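Local coordinates for tailspike protein (Acinetobacter phage vB_ApiP_P1, PDB 6E1R) that probably recognises and degrades the capsular polysaccharide of its Acinetobacter host at the start of infection, as phage tailspike depolymerases do, at residues Arg441-Gly446 with Pro517-Ser522; Thr496-Ser501 with Ser525-Val530. All coordinates share one frame; numbering follows the deposited sequence.

Contact 1: Arg441-Gly446 with Pro517-Ser522; sequences RDFTVG and PSFTWS
Phe443 and Phe519 meet inside the C-terminal beta-sandwich, each sent inward from a different one of its two antiparallel sheets. The side chains approach from opposite directions, and the corner atom CE1 of Phe519 lands above the middle of the Phe443 ring, 3.3 Å from its plane. The planes are inclined at 39°, so the pair is oblique, with ring centroids 4.5 Å apart. Because CE1 sits over the centre, all six ring carbons of Phe443 lie near it. CD1 and CZ, its neighbours in the Phe519 ring, stand farther off, CD1 nearest CZ and CE2 of Phe443 and CZ nearest CE1 and CD1. No hydrogen bond joins the two segments; the contact is wholly apolar and buried. Phenylalanine suits both places: a flat hydrocarbon group that fills its share of the space between the sheets, with no polar atom to satisfy. In Phe443 the CG is anti to the carbonyl carbon (chi1 -69°), which carries the ring off strand 435-443 into the interior.

Around the pair, Met543 of strand 539-548 touches both rings, Val449 flanks Phe443, and Phe541 makes an edge-to-face contact with Phe519. Backbone hydrogen bonding to Gly539 pairs Phe443 with the neighbouring strand of its sheet. On the Phe519 strand, Trp521 lies two residues on: CB of Phe519 rests 4.0 Å above its ring plane, offset toward the rim.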
loop_
_atom_site.group_PDB
_atom_site.type_symbol
_atom_site.label_atom_id
_atom_site.label_comp_id
_atom_site.label_asym_id
_atom_site.label_seq_id
_atom_site.Cartn_x
_atom_site.Cartn_y
_atom_site.Cartn_z
ATOM N N ARG A 441 -24.668 24.463 -39.510
ATOM C CA ARG A 441 -25.286 23.951 -40.730
ATOM C C ARG A 441 -26.077 25.085 -41.366
ATOM O O ARG A 441 -27.224 25.346 -40.998
ATOM C CB ARG A 441 -26.167 22.744 -40.427
ATOM C CG ARG A 441 -25.456 21.602 -39.704
ATOM C CD ARG A 441 -24.366 20.966 -40.567
ATOM N NE ARG A 441 -23.118 21.727 -40.552
ATOM C CZ ARG A 441 -22.061 21.448 -41.307
ATOM N NH1 ARG A 441 -22.091 20.420 -42.145
ATOM N NH2 ARG A 441 -20.973 22.201 -41.227
ATOM N N ASP A 442 -25.452 25.772 -42.319
ATOM C CA ASP A 442 -26.028 26.961 -42.934
ATOM C C ASP A 442 -26.759 26.570 -44.213
ATOM O O ASP A 442 -26.173 25.950 -45.107
ATOM C CB ASP A 442 -24.938 27.991 -43.222
ATOM C CG ASP A 442 -24.103 28.308 -41.997
ATOM O OD1 ASP A 442 -24.666 28.321 -40.883
ATOM O OD2 ASP A 442 -22.884 28.539 -42.145
ATOM N N PHE A 443 -28.036 26.934 -44.296
ATOM C CA PHE A 443 -28.893 26.555 -45.407
ATOM C C PHE A 443 -29.408 27.786 -46.138
ATOM O O PHE A 443 -29.609 28.848 -45.541
ATOM C CB PHE A 443 -30.098 25.733 -44.931
ATOM C CG PHE A 443 -29.746 24.366 -44.427
ATOM C CD1 PHE A 443 -29.369 24.177 -43.108
ATOM C CD2 PHE A 443 -29.806 23.267 -45.267
ATOM C CE1 PHE A 443 -29.047 22.920 -42.638
ATOM C CE2 PHE A 443 -29.487 22.006 -44.802
ATOM C CZ PHE A 443 -29.107 21.833 -43.486
ATOM N N THR A 444 -29.613 27.627 -47.439
ATOM C CA THR A 444 -30.482 28.491 -48.220
ATOM C C THR A 444 -31.716 27.693 -48.620
ATOM O O THR A 444 -31.811 26.489 -48.363
ATOM C CB THR A 444 -29.760 29.045 -49.456
ATOM O OG1 THR A 444 -29.377 27.967 -50.318
ATOM C CG2 THR A 444 -28.520 29.823 -49.044
ATOM N N VAL A 445 -32.676 28.376 -49.240
ATOM C CA VAL A 445 -33.939 27.739 -49.604
ATOM C C VAL A 445 -33.670 26.547 -50.514
ATOM O O VAL A 445 -33.225 26.709 -51.657
ATOM C CB VAL A 445 -34.901 28.740 -50.268
ATOM C CG1 VAL A 445 -36.165 28.031 -50.725
ATOM C CG2 VAL A 445 -35.239 29.861 -49.299
ATOM N N GLY A 446 -33.936 25.344 -50.009
ATOM C CA GLY A 446 -33.764 24.130 -50.778
ATOM C C GLY A 446 -32.354 23.585 -50.845
ATOM O O GLY A 446 -32.118 22.621 -51.582
ATOM N N PRO A 517 -36.634 24.120 -38.259
ATOM C CA PRO A 517 -35.650 23.073 -38.616
ATOM C C PRO A 517 -36.275 21.936 -39.417
ATOM O O PRO A 517 -36.371 20.784 -38.979
ATOM C CB PRO A 517 -35.145 22.621 -37.243
ATOM C CG PRO A 517 -36.325 22.807 -36.349
ATOM C CD PRO A 517 -37.044 24.035 -36.847
ATOM N N SER A 518 -36.705 22.257 -40.634
ATOM C CA SER A 518 -37.422 21.323 -41.494
ATOM C C SER A 518 -36.484 20.816 -42.583
ATOM O O SER A 518 -35.975 21.607 -43.385
ATOM C CB SER A 518 -38.647 21.993 -42.109
ATOM O OG SER A 518 -39.415 22.648 -41.114
ATOM N N PHE A 519 -36.261 19.502 -42.617
ATOM C CA PHE A 519 -35.290 18.932 -43.540
ATOM C C PHE A 519 -35.759 17.566 -44.020
ATOM O O PHE A 519 -36.434 16.829 -43.296
ATOM C CB PHE A 519 -33.906 18.813 -42.890
ATOM C CG PHE A 519 -33.409 20.097 -42.292
ATOM C CD1 PHE A 519 -32.858 21.081 -43.093
ATOM C CD2 PHE A 519 -33.509 20.325 -40.930
ATOM C CE1 PHE A 519 -32.408 22.267 -42.546
ATOM C CE2 PHE A 519 -33.060 21.506 -40.377
ATOM C CZ PHE A 519 -32.508 22.479 -41.187
ATOM N N THR A 520 -35.386 17.241 -45.256
ATOM C CA THR A 520 -35.534 15.905 -45.816
ATOM C C THR A 520 -34.161 15.250 -45.882
ATOM O O THR A 520 -33.168 15.903 -46.217
ATOM C CB THR A 520 -36.167 15.959 -47.211
ATOM O OG1 THR A 520 -37.455 16.581 -47.127
ATOM C CG2 THR A 520 -36.327 14.559 -47.788
ATOM N N TRP A 521 -34.107 13.958 -45.568
ATOM C CA TRP A 521 -32.853 13.266 -45.313
ATOM C C TRP A 521 -32.515 12.286 -46.427
ATOM O O TRP A 521 -33.392 11.589 -46.948
ATOM C CB TRP A 521 -32.914 12.541 -43.969
ATOM C CG TRP A 521 -33.180 13.486 -42.849
ATOM C CD1 TRP A 521 -34.396 13.817 -42.324
ATOM C CD2 TRP A 521 -32.209 14.255 -42.133
ATOM N NE1 TRP A 521 -34.239 14.736 -41.315
ATOM C CE2 TRP A 521 -32.906 15.020 -41.178
ATOM C CE3 TRP A 521 -30.818 14.365 -42.203
ATOM C CZ2 TRP A 521 -32.256 15.884 -40.300
ATOM C CZ3 TRP A 521 -30.176 15.222 -41.330
ATOM C CH2 TRP A 521 -30.894 15.972 -40.393
ATOM N N SER A 522 -31.233 12.244 -46.783
ATOM C CA SER A 522 -30.729 11.356 -47.819
ATOM C C SER A 522 -29.311 10.942 -47.453
ATOM O O SER A 522 -28.734 11.417 -46.471
ATOM C CB SER A 522 -30.757 12.027 -49.196
ATOM O OG SER A 522 -29.926 13.176 -49.215
#

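Contact 2: Thr496-Ser501 with Ser525-Val530; sequences TAKYIS and SSNVLV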
loop_
_atom_site.group_PDB
_atom_site.type_symbol
_atom_site.label_atom_id
_atom_site.label_comp_id
_atom_site.label_asym_id
_atom_site.label_seq_id
_atom_site.Cartn_x
_atom_site.Cartn_y
_atom_site.Cartn_z
ATOM N N THR A 496 -22.696 0.776 -53.417
ATOM C CA THR A 496 -23.046 2.145 -53.774
ATOM C C THR A 496 -24.508 2.471 -53.499
ATOM O O THR A 496 -24.876 3.651 -53.528
ATOM C CB THR A 496 -22.734 2.401 -55.250
ATOM O OG1 THR A 496 -23.473 1.480 -56.064
ATOM C CG2 THR A 496 -21.247 2.228 -55.519
ATOM N N ALA A 497 -25.343 1.469 -53.237
ATOM C CA ALA A 497 -26.761 1.699 -52.996
ATOM C C ALA A 497 -26.990 2.121 -51.550
ATOM O O ALA A 497 -26.573 1.429 -50.617
ATOM C CB ALA A 497 -27.567 0.441 -53.314
ATOM N N LYS A 498 -27.654 3.259 -51.369
ATOM C CA LYS A 498 -27.960 3.800 -50.050
ATOM C C LYS A 498 -29.460 3.705 -49.805
ATOM O O LYS A 498 -30.259 4.079 -50.670
ATOM C CB LYS A 498 -27.495 5.253 -49.933
ATOM C CG LYS A 498 -26.085 5.508 -50.445
ATOM C CD LYS A 498 -25.075 4.552 -49.833
ATOM C CE LYS A 498 -23.693 4.756 -50.436
ATOM N NZ LYS A 498 -22.716 3.742 -49.955
ATOM N N TYR A 499 -29.837 3.214 -48.628
ATOM C CA TYR A 499 -31.237 3.018 -48.266
ATOM C C TYR A 499 -31.531 3.788 -46.988
ATOM O O TYR A 499 -30.930 3.517 -45.945
ATOM C CB TYR A 499 -31.554 1.533 -48.082
ATOM C CG TYR A 499 -31.282 0.701 -49.311
ATOM C CD1 TYR A 499 -30.024 0.168 -49.550
ATOM C CD2 TYR A 499 -32.287 0.447 -50.235
ATOM C CE1 TYR A 499 -29.772 -0.591 -50.676
ATOM C CE2 TYR A 499 -32.046 -0.311 -51.363
ATOM C CZ TYR A 499 -30.788 -0.827 -51.579
ATOM O OH TYR A 499 -30.542 -1.582 -52.702
ATOM N N ILE A 500 -32.457 4.740 -47.072
ATOM C CA ILE A 500 -32.892 5.518 -45.918
ATOM C C ILE A 500 -34.411 5.621 -45.950
ATOM O O ILE A 500 -35.011 5.822 -47.012
ATOM C CB ILE A 500 -32.227 6.913 -45.887
ATOM C CG1 ILE A 500 -32.679 7.699 -44.653
ATOM C CG2 ILE A 500 -32.507 7.684 -47.168
ATOM C CD1 ILE A 500 -31.933 8.999 -44.450
ATOM N N SER A 501 -35.035 5.462 -44.784
ATOM C CA SER A 501 -36.488 5.483 -44.664
ATOM C C SER A 501 -36.858 6.265 -43.415
ATOM O O SER A 501 -36.464 5.887 -42.308
ATOM C CB SER A 501 -37.058 4.063 -44.597
ATOM O OG SER A 501 -38.466 4.080 -44.420
ATOM N N SER A 525 -23.189 9.472 -52.195
ATOM C CA SER A 525 -22.254 8.406 -52.534
ATOM C C SER A 525 -21.115 8.289 -51.530
ATOM O O SER A 525 -20.471 7.237 -51.467
ATOM C CB SER A 525 -21.691 8.631 -53.938
ATOM O OG SER A 525 -21.094 9.910 -54.052
ATOM N N SER A 526 -20.849 9.339 -50.753
ATOM C CA SER A 526 -19.807 9.315 -49.734
ATOM C C SER A 526 -20.322 8.859 -48.372
ATOM O O SER A 526 -19.644 9.079 -47.361
ATOM C CB SER A 526 -19.155 10.695 -49.615
ATOM O OG SER A 526 -18.520 11.062 -50.829
ATOM N N ASN A 527 -21.503 8.238 -48.325
ATOM C CA ASN A 527 -22.098 7.744 -47.079
ATOM C C ASN A 527 -22.279 8.859 -46.052
ATOM O O ASN A 527 -22.132 8.647 -44.846
ATOM C CB ASN A 527 -21.277 6.592 -46.491
ATOM C CG ASN A 527 -21.229 5.383 -47.404
ATOM O OD1 ASN A 527 -22.172 4.594 -47.457
ATOM N ND2 ASN A 527 -20.124 5.229 -48.127
ATOM N N VAL A 528 -22.599 10.060 -46.527
ATOM C CA VAL A 528 -22.831 11.213 -45.665
ATOM C C VAL A 528 -24.331 11.418 -45.513
ATOM O O VAL A 528 -25.068 11.439 -46.508
ATOM C CB VAL A 528 -22.159 12.475 -46.231
ATOM C CG1 VAL A 528 -22.500 13.687 -45.376
ATOM C CG2 VAL A 528 -20.652 12.281 -46.308
ATOM N N LEU A 529 -24.788 11.563 -44.270
ATOM C CA LEU A 529 -26.183 11.902 -44.003
ATOM C C LEU A 529 -26.416 13.361 -44.372
ATOM O O LEU A 529 -25.896 14.267 -43.713
ATOM C CB LEU A 529 -26.520 11.647 -42.537
ATOM C CG LEU A 529 -27.962 11.935 -42.113
ATOM C CD1 LEU A 529 -28.924 10.984 -42.808
ATOM C CD2 LEU A 529 -28.115 11.849 -40.603
ATOM N N VAL A 530 -27.196 13.594 -45.425
ATOM C CA VAL A 530 -27.408 14.925 -45.979
ATOM C C VAL A 530 -28.797 15.414 -45.597
ATOM O O VAL A 530 -29.776 14.661 -45.673
ATOM C CB VAL A 530 -27.226 14.925 -47.509
ATOM C CG1 VAL A 530 -27.438 16.321 -48.075
ATOM C CG2 VAL A 530 -25.849 14.396 -47.876
#
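Lys498 and Asn527 bring their CA atoms to 7.7 Å, and the two segments, running in roughly the same direction, have spread to 9.5 Å at Ile500 and Leu529, a spacing bridged by side chains. Lys498 supplies the polar half of the contact. Its chain leaves strand 497-507 with CG anti to the carbonyl carbon, bends at chi2 and then runs extended, bringing NZ to 2.7 Å from OD1 of Asn527. The two side chains cross at about a right angle. NZ stands above the carbonyl plane of the amide, 36° out of it, with a C=O...N angle of 113°, so the bond does not follow a lone pair. Tyr464 OH also bonds to OD1, and NZ has a second acceptor in Gly495 O, so the tie is part of a small polar network at the surface. Asn527 suits its turn because asparagine readily adopts the left-handed backbone conformation found here (phi 58°) and also offers a carbonyl to the amine.

Two residues farther along, the contact becomes apolar: CD1 of Ile500 touches CD1 of Leu529 at 4.0 Å, these side chains again crossing nearly perpendicularly. Trp521 packs against both, so the branched aliphatic groups extend the hydrophobic interior. Tyr499, whose side chain leaves the opposite face of its strand, packs on Leu508 of a second subunit. With the Lys498-Asn527 bond at the turn that precedes strand 528-533, strand 497-507 of one antiparallel sheet faces that strand of the other, the face-to-face packing of two sheets that defines a beta-sandwich.

In the fold
After the long parallel beta-helix, the chain enters the C-terminal sandwich through strand 435-443, where contact 1 begins. After strand 448-455 of the second sheet and two more strands of the first, it reaches strand 497-507, the first side of contact 2, on the opposite edge of the five-stranded sheet. It then returns to the second sheet: strand 519-523 completes contact 1 across 70 intervening residues, and the following strand 528-533 completes contact 2 across 23. The segments alternate, so the two closures cross instead of nesting. Both tie the same two sheets together, their centres 16 Å apart. The second halves are neighbouring antiparallel strands, joined by a probable hydrogen bond from Val530 N to Ser522 O.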